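Local coordinates for protein gamma-hexachlorocyclohexane dehydrochlorinase (Novosphingobium barchaimii LL02, PDB 5KVB) that catalyses dehydrochlorination of the pollutant lindane (gamma-hexachlorocyclohexane), probably in two successive steps through pentachlorocyclohexene to a tetrachlorocyclohexadiene, at residues Ile79-Asn84 with Leu102-Leu107; Ile114-Val119 with Asn141-Leu146; Ala92-Gly97 with Glu123-Asp128. All coordinates share one frame; numbering follows the deposited sequence. Where two conformers were deposited one is given.

Contact 1. Residues Ile79-Asn84 with Leu102-Leu107; sequences IHYGTN and LCLGNL
The sulfur of Cys-103 sits over one face of the His-80 imidazole. SG lies 3.7 Å from the centroid of the His-80 ring, somewhat toward the rim on the NE2 and CE1 side. This is a sulfur-aromatic contact. Cys-103 CB covers the CD2 side of the same face. With SG anti to its own backbone N (chi1 174°), Cys-103 reaches the ring instead of turning from it. The two residues form a non-hydrogen-bonded pair between antiparallel strands 75-89 and 94-107, a beta hairpin of the SnoaL-like, NTF2-type fold.

The hydrogen-bonded pairs on either side of it are tightly joined. Tyr-81 N gives a nearly straight bond to Leu-102 O (2.7 Å, 174° at the hydrogen), and Leu-102 N returns one to Tyr-81 O. Ile-79 and Leu-104 exchange a second pair, with Ile-79 N to Leu-104 O at 2.9 Å. On the sheet face of Tyr-81, Leu-102 and Leu-104, the packing is buried. Leu-104 CD1 meets the edge of the Tyr-81 ring at CE2 (4.1 Å). Ile-79 CG1 lies over the rim of one face of that ring.

The contact is looser at the side chain of Ile-79, which is partly exposed. The Ile-79 side chain touches Leu-104 through CG2, at 4.0 Å from Leu-104 CB, while its end leads away. The edge beyond is taken by another copy: Asn-84 of the second subunit bonds His-80 O and Gly-82 N.

His-80 is the likely proton acceptor, and its ND1 is hydrogen-bonded to Asp-32, also a probable active-site residue. The bond and the sulfur over the face together probably limit rotation of the imidazole, consistent with a ring oriented for proton abstraction.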
loop_
_atom_site.group_PDB
_atom_site.type_symbol
_atom_site.label_atom_id
_atom_site.label_comp_id
_atom_site.label_asym_id
_atom_site.label_seq_id
_atom_site.Cartn_x
_atom_site.Cartn_y
_atom_site.Cartn_z
ATOM N N ILE A 79 -12.553 -3.109 5.530
ATOM C CA ILE A 79 -11.458 -2.190 5.238
ATOM C C ILE A 79 -10.802 -2.647 3.940
ATOM O O ILE A 79 -10.581 -3.837 3.729
ATOM C CB ILE A 79 -10.435 -2.137 6.417
ATOM C CG1 ILE A 79 -9.271 -1.192 6.121
ATOM C CG2 ILE A 79 -9.895 -3.524 6.766
ATOM C CD1 ILE A 79 -9.661 0.277 5.900
ATOM N N HIS A 80 -10.529 -1.688 3.050
ATOM C CA HIS A 80 -9.866 -1.959 1.770
ATOM C C HIS A 80 -8.502 -1.306 1.737
ATOM O O HIS A 80 -8.404 -0.079 1.802
ATOM C CB HIS A 80 -10.677 -1.417 0.584
ATOM C CG HIS A 80 -11.959 -2.144 0.320
ATOM N ND1 HIS A 80 -13.078 -1.997 1.112
ATOM C CD2 HIS A 80 -12.311 -2.988 -0.681
ATOM C CE1 HIS A 80 -14.058 -2.742 0.625
ATOM N NE2 HIS A 80 -13.619 -3.348 -0.467
ATOM N N TYR A 81 -7.469 -2.122 1.607
ATOM C CA TYR A 81 -6.095 -1.645 1.481
ATOM C C TYR A 81 -5.676 -1.625 0.007
ATOM O O TYR A 81 -5.526 -2.681 -0.614
ATOM C CB TYR A 81 -5.141 -2.531 2.295
ATOM C CG TYR A 81 -5.447 -2.594 3.785
ATOM C CD1 TYR A 81 -5.113 -1.539 4.626
ATOM C CD2 TYR A 81 -6.051 -3.716 4.347
ATOM C CE1 TYR A 81 -5.385 -1.584 5.994
ATOM C CE2 TYR A 81 -6.331 -3.771 5.704
ATOM C CZ TYR A 81 -5.991 -2.709 6.523
ATOM O OH TYR A 81 -6.252 -2.749 7.877
ATOM N N GLY A 82 -5.483 -0.428 -0.550
ATOM C CA GLY A 82 -5.106 -0.302 -1.955
ATOM C C GLY A 82 -3.602 -0.212 -2.123
ATOM O O GLY A 82 -2.938 0.561 -1.422
ATOM N N THR A 83 -3.050 -1.018 -3.029
ATOM C CA THR A 83 -1.616 -0.986 -3.335
ATOM C C THR A 83 -1.359 -1.083 -4.845
ATOM O O THR A 83 -2.250 -1.431 -5.624
ATOM C CB THR A 83 -0.845 -2.137 -2.657
ATOM O OG1 THR A 83 -1.225 -3.382 -3.267
ATOM C CG2 THR A 83 -1.122 -2.185 -1.155
ATOM N N ASN A 84 -0.136 -0.752 -5.253
ATOM C CA ASN A 84 0.337 -0.994 -6.620
ATOM C C ASN A 84 -0.465 -0.251 -7.699
ATOM O O ASN A 84 -0.575 -0.732 -8.816
ATOM C CB ASN A 84 0.316 -2.501 -6.975
ATOM C CG ASN A 84 0.969 -3.402 -5.916
ATOM O OD1 ASN A 84 1.783 -2.979 -5.099
ATOM N ND2 ASN A 84 0.609 -4.682 -5.965
ATOM N N LEU A 102 -6.584 -5.355 -1.109
ATOM C CA LEU A 102 -6.787 -6.386 -0.085
ATOM C C LEU A 102 -7.908 -5.919 0.833
ATOM O O LEU A 102 -7.824 -4.840 1.425
ATOM C CB LEU A 102 -5.495 -6.639 0.704
ATOM C CG LEU A 102 -5.607 -7.594 1.901
ATOM C CD1 LEU A 102 -6.001 -9.006 1.457
ATOM C CD2 LEU A 102 -4.277 -7.598 2.670
ATOM N N CYS A 103 -8.973 -6.707 0.942
ATOM C CA CYS A 103 -10.107 -6.323 1.774
ATOM C C CYS A 103 -10.306 -7.321 2.903
ATOM O O CYS A 103 -10.292 -8.537 2.674
ATOM C CB CYS A 103 -11.389 -6.214 0.932
ATOM S SG CYS A 103 -12.916 -5.896 1.906
ATOM N N LEU A 104 -10.457 -6.798 4.117
ATOM C CA LEU A 104 -10.801 -7.618 5.281
ATOM C C LEU A 104 -12.152 -7.162 5.790
ATOM O O LEU A 104 -12.388 -5.961 5.894
ATOM C CB LEU A 104 -9.760 -7.474 6.391
ATOM C CG LEU A 104 -8.309 -7.738 5.984
ATOM C CD1 LEU A 104 -7.377 -7.504 7.174
ATOM C CD2 LEU A 104 -8.140 -9.147 5.404
ATOM N N GLY A 105 -13.041 -8.091 6.124
ATOM C CA GLY A 105 -14.351 -7.657 6.559
ATOM C C GLY A 105 -15.156 -8.664 7.340
ATOM O O GLY A 105 -14.820 -9.846 7.410
ATOM N N ASN A 106 -16.233 -8.152 7.921
ATOM C CA ASN A 106 -17.167 -8.927 8.726
ATOM C C ASN A 106 -18.512 -8.990 8.006
ATOM O O ASN A 106 -19.256 -8.006 7.988
ATOM C CB ASN A 106 -17.307 -8.300 10.114
ATOM C CG ASN A 106 -16.023 -8.376 10.925
ATOM O OD1 ASN A 106 -15.336 -9.394 10.916
ATOM N ND2 ASN A 106 -15.688 -7.290 11.617
ATOM N N LEU A 107 -18.796 -10.135 7.394
ATOM C CA LEU A 107 -20.029 -10.373 6.640
ATOM C C LEU A 107 -21.209 -10.634 7.576
ATOM O O LEU A 107 -21.063 -11.356 8.563
ATOM C CB LEU A 107 -19.834 -11.566 5.699
ATOM C CG LEU A 107 -20.792 -11.817 4.531
ATOM C CD1 LEU A 107 -20.628 -10.757 3.449
ATOM C CD2 LEU A 107 -20.561 -13.209 3.959
#

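Contact 2. Residues Ile114-Val119 with Asn141-Leu146; sequences ILIAAV and NYFTPL
The Phe-143 ring has the CG2 methyl of Ile-114 centred over one face, in a CH-pi contact 3.8 Å from the ring centroid. The two strands form the 113-127/130-145 hairpin of the NTF2-type fold, with a classic beta bulge where Asn-141 and Tyr-142 both face Ala-117. Ile-116 lies alongside Phe-143, and its CG1 comes obliquely to CD2 of the ring at 3.6 Å. Phe-143 CG is anti to its backbone N (chi1 -175°), which brings the ring back toward the Ile-114 strand. The Tyr-142 ring is on the other sheet face. Ala-117 CB approaches it obliquely, 3.6 Å from Tyr-142 CD2. Phe-151 of the third subunit meets the Tyr-142 ring with its plane almost parallel, and Asp-77 of that subunit takes the phenol OH.

Leu-115 and Thr-144 are a hydrogen-bonded pair, and the bond from Leu-115 N to Thr-144 O is nearly straight at 174°. Toward the open end of the hairpin, Ile-114 CD1 rests on Pro-145 and Leu-146 CD2 reaches Leu-115 CB.

The bulge concentrates two donors on one buried residue. Ala-117 O accepts from Asn-141 N at 2.8 Å, and from Tyr-142 N at 3.2 Å, the latter in the carbonyl plane on a lone pair.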
loop_
_atom_site.group_PDB
_atom_site.type_symbol
_atom_site.label_atom_id
_atom_site.label_comp_id
_atom_site.label_asym_id
_atom_site.label_seq_id
_atom_site.Cartn_x
_atom_site.Cartn_y
_atom_site.Cartn_z
ATOM N N ILE A 114 -14.099 -12.446 6.301
ATOM C CA ILE A 114 -13.739 -12.743 4.914
ATOM C C ILE A 114 -12.466 -11.998 4.514
ATOM O O ILE A 114 -12.282 -10.838 4.897
ATOM C CB ILE A 114 -14.860 -12.319 3.930
ATOM C CG1 ILE A 114 -16.220 -12.901 4.340
ATOM C CG2 ILE A 114 -14.504 -12.695 2.482
ATOM C CD1 ILE A 114 -16.326 -14.391 4.164
ATOM N N LEU A 115 -11.594 -12.665 3.765
ATOM C CA LEU A 115 -10.482 -11.995 3.090
ATOM C C LEU A 115 -10.746 -11.997 1.596
ATOM O O LEU A 115 -10.994 -13.054 0.997
ATOM C CB LEU A 115 -9.150 -12.691 3.397
ATOM C CG LEU A 115 -7.858 -12.074 2.841
ATOM C CD1 LEU A 115 -6.681 -12.359 3.767
ATOM C CD2 LEU A 115 -7.540 -12.569 1.436
ATOM N N ILE A 116 -10.675 -10.814 0.992
ATOM C CA ILE A 116 -10.881 -10.651 -0.442
ATOM C C ILE A 116 -9.611 -10.081 -1.078
ATOM O O ILE A 116 -9.027 -9.112 -0.563
ATOM C CB ILE A 116 -12.076 -9.716 -0.740
ATOM C CG1 ILE A 116 -13.392 -10.330 -0.250
ATOM C CG2 ILE A 116 -12.187 -9.414 -2.230
ATOM C CD1 ILE A 116 -14.562 -9.351 -0.244
ATOM N N ALA A 117 -9.156 -10.710 -2.155
ATOM C CA ALA A 117 -8.119 -10.130 -2.998
ATOM C C ALA A 117 -8.760 -9.725 -4.311
ATOM O O ALA A 117 -9.298 -10.574 -5.028
ATOM C CB ALA A 117 -6.980 -11.131 -3.230
ATOM N N ALA A 118 -8.707 -8.432 -4.635
ATOM C CA ALA A 118 -9.374 -7.913 -5.825
ATOM C C ALA A 118 -8.434 -7.118 -6.711
ATOM O O ALA A 118 -7.417 -6.585 -6.242
ATOM C CB ALA A 118 -10.558 -7.053 -5.430
ATOM N N VAL A 119 -8.784 -7.050 -7.990
ATOM C CA VAL A 119 -8.126 -6.150 -8.920
ATOM C C VAL A 119 -9.127 -5.095 -9.360
ATOM O O VAL A 119 -10.232 -5.424 -9.788
ATOM C CB VAL A 119 -7.566 -6.906 -10.136
ATOM C CG1 VAL A 119 -7.146 -5.935 -11.232
ATOM C CG2 VAL A 119 -6.389 -7.785 -9.706
ATOM N N ASN A 141 -10.438 -12.029 -7.130
ATOM C CA ASN A 141 -9.679 -13.247 -7.395
ATOM C C ASN A 141 -9.700 -14.228 -6.226
ATOM O O ASN A 141 -9.763 -15.446 -6.440
ATOM C CB ASN A 141 -8.230 -12.904 -7.761
ATOM C CG ASN A 141 -8.127 -12.175 -9.085
ATOM O OD1 ASN A 141 -8.836 -12.496 -10.042
ATOM N ND2 ASN A 141 -7.247 -11.182 -9.149
ATOM N N TYR A 142 -9.645 -13.710 -4.998
ATOM C CA TYR A 142 -9.886 -14.509 -3.784
ATOM C C TYR A 142 -11.114 -13.971 -3.053
ATOM O O TYR A 142 -11.237 -12.767 -2.838
ATOM C CB TYR A 142 -8.709 -14.462 -2.793
ATOM C CG TYR A 142 -7.359 -14.994 -3.213
ATOM C CD1 TYR A 142 -7.229 -15.947 -4.216
ATOM C CD2 TYR A 142 -6.201 -14.567 -2.554
ATOM C CE1 TYR A 142 -5.985 -16.438 -4.564
ATOM C CE2 TYR A 142 -4.965 -15.043 -2.895
ATOM C CZ TYR A 142 -4.854 -15.985 -3.900
ATOM O OH TYR A 142 -3.620 -16.483 -4.258
ATOM N N PHE A 143 -12.007 -14.864 -2.646
ATOM C CA PHE A 143 -13.068 -14.541 -1.695
ATOM C C PHE A 143 -13.039 -15.673 -0.686
ATOM O O PHE A 143 -13.571 -16.760 -0.948
ATOM C CB PHE A 143 -14.443 -14.425 -2.376
ATOM C CG PHE A 143 -15.547 -13.965 -1.449
ATOM C CD1 PHE A 143 -16.195 -14.870 -0.618
ATOM C CD2 PHE A 143 -15.937 -12.633 -1.413
ATOM C CE1 PHE A 143 -17.208 -14.454 0.232
ATOM C CE2 PHE A 143 -16.953 -12.213 -0.564
ATOM C CZ PHE A 143 -17.585 -13.127 0.259
ATOM N N THR A 144 -12.403 -15.441 0.453
ATOM C CA THR A 144 -11.992 -16.537 1.324
ATOM C C THR A 144 -12.548 -16.386 2.727
ATOM O O THR A 144 -12.110 -15.527 3.483
ATOM C CB THR A 144 -10.456 -16.637 1.386
ATOM O OG1 THR A 144 -9.932 -16.755 0.054
ATOM C CG2 THR A 144 -10.015 -17.847 2.184
ATOM N N PRO A 145 -13.536 -17.224 3.084
ATOM C CA PRO A 145 -13.979 -17.239 4.480
ATOM C C PRO A 145 -12.847 -17.712 5.390
ATOM O O PRO A 145 -12.083 -18.604 5.019
ATOM C CB PRO A 145 -15.149 -18.227 4.475
ATOM C CG PRO A 145 -14.934 -19.073 3.266
ATOM C CD PRO A 145 -14.271 -18.190 2.250
ATOM N N LEU A 146 -12.723 -17.105 6.561
ATOM C CA LEU A 146 -11.615 -17.409 7.459
ATOM C C LEU A 146 -12.099 -18.189 8.674
ATOM O O LEU A 146 -12.475 -17.594 9.684
ATOM C CB LEU A 146 -10.920 -16.124 7.903
ATOM C CG LEU A 146 -10.371 -15.223 6.794
ATOM C CD1 LEU A 146 -9.931 -13.887 7.380
ATOM C CD2 LEU A 146 -9.216 -15.891 6.043
#

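Contact 3. Residues Ala92-Gly97 with Glu123-Asp128; sequences ADKVNG and EYERRD
Strands 94-97 and 123-127 run antiparallel at 162°, and Val-95 and Tyr-124 exchange two backbone bonds as a hydrogen-bonded pair. Asp-93 O extends the pairing by accepting from Arg-126 N at 3.0 Å.

Val-95 and Tyr-124 share the buried face, with Val-95 CG1 4.1 Å from Tyr-124 CD1. Ile-20 of helix 10-33 touches both. The Tyr-124 hydroxyl is bonded to Ser-122.

Near the end of strand 123-127, Arg-126 bends at chi3 (57°) and brings its guanidinium to Asp-93 and Ala-92. Arg-126 NE makes a salt bridge to Asp-93 OD1 at 3.1 Å, met nearly end-on, with the carboxylate and guanidinium planes 74° apart. NH2 also reaches Ala-92 O from above the carbonyl plane. NH1 has a stronger partner in Asp-12.

The other face is charged. Lys-94 lies beside Glu-125 and points the same way, but the salt bridge from Lys-94 NZ to Glu-125 OE2 is long at 3.9 Å. Arg-127 holds Glu-125 OE1 side-on through NE and NH2. A water links Lys-94 NZ to Glu-123 OE1, and Ser-134 takes Glu-123 OE2. With a leucine in place of Lys-94, the water on Glu-123 would probably lose its cationic partner, and Glu-125 would be left with Arg-127 as its mate here.

The chemistry implies a charged face in which Arg-127 is the closer partner of Glu-125, while Lys-94 is held by a long salt bridge and a water. The apolar face of Val-95 and Tyr-124 packs on helix 10-33.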
loop_
_atom_site.group_PDB
_atom_site.type_symbol
_atom_site.label_atom_id
_atom_site.label_comp_id
_atom_site.label_asym_id
_atom_site.label_seq_id
_atom_site.Cartn_x
_atom_site.Cartn_y
_atom_site.Cartn_z
ATOM N N ALA A 92 -3.868 12.564 -23.627
ATOM C CA ALA A 92 -3.603 13.610 -22.643
ATOM C C ALA A 92 -4.751 13.760 -21.641
ATOM O O ALA A 92 -4.539 14.233 -20.528
ATOM C CB ALA A 92 -3.338 14.947 -23.340
ATOM N N ASP A 93 -5.956 13.345 -22.028
ATOM C CA ASP A 93 -7.128 13.533 -21.163
ATOM C C ASP A 93 -7.819 12.233 -20.749
ATOM O O ASP A 93 -8.963 12.253 -20.301
ATOM C CB ASP A 93 -8.150 14.448 -21.860
ATOM C CG ASP A 93 -7.593 15.825 -22.160
ATOM O OD1 ASP A 93 -6.950 16.440 -21.284
ATOM O OD2 ASP A 93 -7.801 16.283 -23.303
ATOM N N LYS A 94 -7.138 11.103 -20.915
ATOM C CA LYS A 94 -7.716 9.823 -20.531
ATOM C C LYS A 94 -6.617 8.935 -19.968
ATOM O O LYS A 94 -5.580 8.719 -20.604
ATOM C CB LYS A 94 -8.413 9.143 -21.721
ATOM C CG LYS A 94 -9.114 7.823 -21.368
ATOM C CD LYS A 94 -9.914 7.237 -22.548
ATOM C CE LYS A 94 -11.096 8.121 -22.933
ATOM N NZ LYS A 94 -11.948 7.536 -24.027
ATOM N N VAL A 95 -6.854 8.442 -18.757
ATOM C CA VAL A 95 -5.889 7.604 -18.051
ATOM C C VAL A 95 -6.512 6.252 -17.669
ATOM O O VAL A 95 -7.654 6.188 -17.196
ATOM C CB VAL A 95 -5.361 8.321 -16.784
ATOM C CG1 VAL A 95 -4.597 7.357 -15.874
ATOM C CG2 VAL A 95 -4.488 9.491 -17.190
ATOM N N ASN A 96 -5.767 5.171 -17.912
ATOM C CA ASN A 96 -6.084 3.842 -17.397
ATOM C C ASN A 96 -5.376 3.588 -16.078
ATOM O O ASN A 96 -4.183 3.880 -15.958
ATOM C CB ASN A 96 -5.627 2.749 -18.369
ATOM C CG ASN A 96 -6.550 2.545 -19.542
ATOM O OD1 ASN A 96 -7.699 2.961 -19.535
ATOM N ND2 ASN A 96 -6.047 1.840 -20.552
ATOM N N GLY A 97 -6.083 3.019 -15.110
ATOM C CA GLY A 97 -5.451 2.550 -13.897
ATOM C C GLY A 97 -5.687 1.071 -13.623
ATOM O O GLY A 97 -6.729 0.515 -13.984
ATOM N N GLU A 123 -10.749 3.943 -15.185
ATOM C CA GLU A 123 -10.500 4.929 -16.225
ATOM C C GLU A 123 -10.867 6.294 -15.659
ATOM O O GLU A 123 -11.841 6.428 -14.904
ATOM C CB GLU A 123 -11.316 4.648 -17.500
ATOM C CG GLU A 123 -10.976 5.573 -18.676
ATOM C CD GLU A 123 -12.005 5.505 -19.806
ATOM O OE1 GLU A 123 -11.831 4.670 -20.726
ATOM O OE2 GLU A 123 -12.982 6.293 -19.781
ATOM N N TYR A 124 -10.083 7.294 -16.050
ATOM C CA TYR A 124 -10.280 8.683 -15.625
ATOM C C TYR A 124 -10.275 9.573 -16.852
ATOM O O TYR A 124 -9.505 9.343 -17.784
ATOM C CB TYR A 124 -9.180 9.117 -14.646
ATOM C CG TYR A 124 -8.954 8.101 -13.549
ATOM C CD1 TYR A 124 -8.099 7.023 -13.746
ATOM C CD2 TYR A 124 -9.628 8.204 -12.332
ATOM C CE1 TYR A 124 -7.920 6.068 -12.752
ATOM C CE2 TYR A 124 -9.452 7.249 -11.328
ATOM C CZ TYR A 124 -8.589 6.199 -11.554
ATOM O OH TYR A 124 -8.411 5.236 -10.590
ATOM N N GLU A 125 -11.157 10.567 -16.860
ATOM C CA GLU A 125 -11.209 11.538 -17.948
ATOM C C GLU A 125 -11.022 12.948 -17.415
ATOM O O GLU A 125 -11.494 13.278 -16.324
ATOM C CB GLU A 125 -12.537 11.444 -18.714
ATOM C CG GLU A 125 -12.681 10.174 -19.535
ATOM C CD GLU A 125 -13.897 10.191 -20.450
ATOM O OE1 GLU A 125 -14.647 11.193 -20.439
ATOM O OE2 GLU A 125 -14.093 9.201 -21.187
ATOM N N ARG A 126 -10.227 13.810 -18.130
ATOM C CA ARG A 126 -10.119 15.227 -17.820
ATOM C C ARG A 126 -11.092 16.017 -18.692
ATOM O O ARG A 126 -11.061 15.921 -19.919
ATOM C CB ARG A 126 -8.682 15.722 -18.020
ATOM C CG ARG A 126 -8.528 17.224 -17.844
ATOM C CD ARG A 126 -7.111 17.594 -17.436
ATOM N NE ARG A 126 -6.112 17.123 -18.388
ATOM C CZ ARG A 126 -4.809 17.365 -18.267
ATOM N NH1 ARG A 126 -4.358 18.073 -17.236
ATOM N NH2 ARG A 126 -3.957 16.901 -19.169
ATOM N N ARG A 127 -11.962 16.782 -18.038
ATOM C CA ARG A 127 -12.967 17.598 -18.722
ATOM C C ARG A 127 -12.904 19.007 -18.172
ATOM O O ARG A 127 -12.980 19.203 -16.959
ATOM C CB ARG A 127 -14.364 17.014 -18.529
ATOM C CG ARG A 127 -14.511 15.608 -19.060
ATOM C CD ARG A 127 -15.927 15.092 -18.845
ATOM N NE ARG A 127 -16.048 13.672 -19.175
ATOM C CZ ARG A 127 -17.122 12.927 -18.917
ATOM N NH1 ARG A 127 -18.185 13.460 -18.329
ATOM N NH2 ARG A 127 -17.126 11.643 -19.254
ATOM N N ASP A 128 -12.763 19.981 -19.072
ATOM C CA ASP A 128 -12.508 21.372 -18.705
ATOM C C ASP A 128 -11.445 21.477 -17.608
ATOM O O ASP A 128 -11.602 22.211 -16.635
ATOM C CB ASP A 128 -13.806 22.058 -18.276
ATOM C CG ASP A 128 -14.688 22.411 -19.459
ATOM O OD1 ASP A 128 -14.142 22.625 -20.563
ATOM O OD2 ASP A 128 -15.921 22.468 -19.289
HETATM O O HOH W 1 -12.546 4.792 -23.275
HETATM O O HOH W 2 -10.519 2.712 -20.098
#

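In the fold
From the N terminus, helix 10-33 comes first, and the chain then reaches strand 75-89. Contact 1 closes the hairpin 75-89/94-107. Contact 3 starts within that loop, at 92-97, and closes at 123-128, so it crosses contact 1 along the chain. It ties 94-107 to 113-127 at the ends away from their connecting turn. Contact 2 opens after contact 1 has closed and crosses contact 3, joining 113-127 to 130-145. The three thus link four consecutive strands of one sheet. Contacts 1 and 2 touch, with centres 9 Å apart, and both meet the third subunit. Contact 3 lies on the opposite side of the chain's centre.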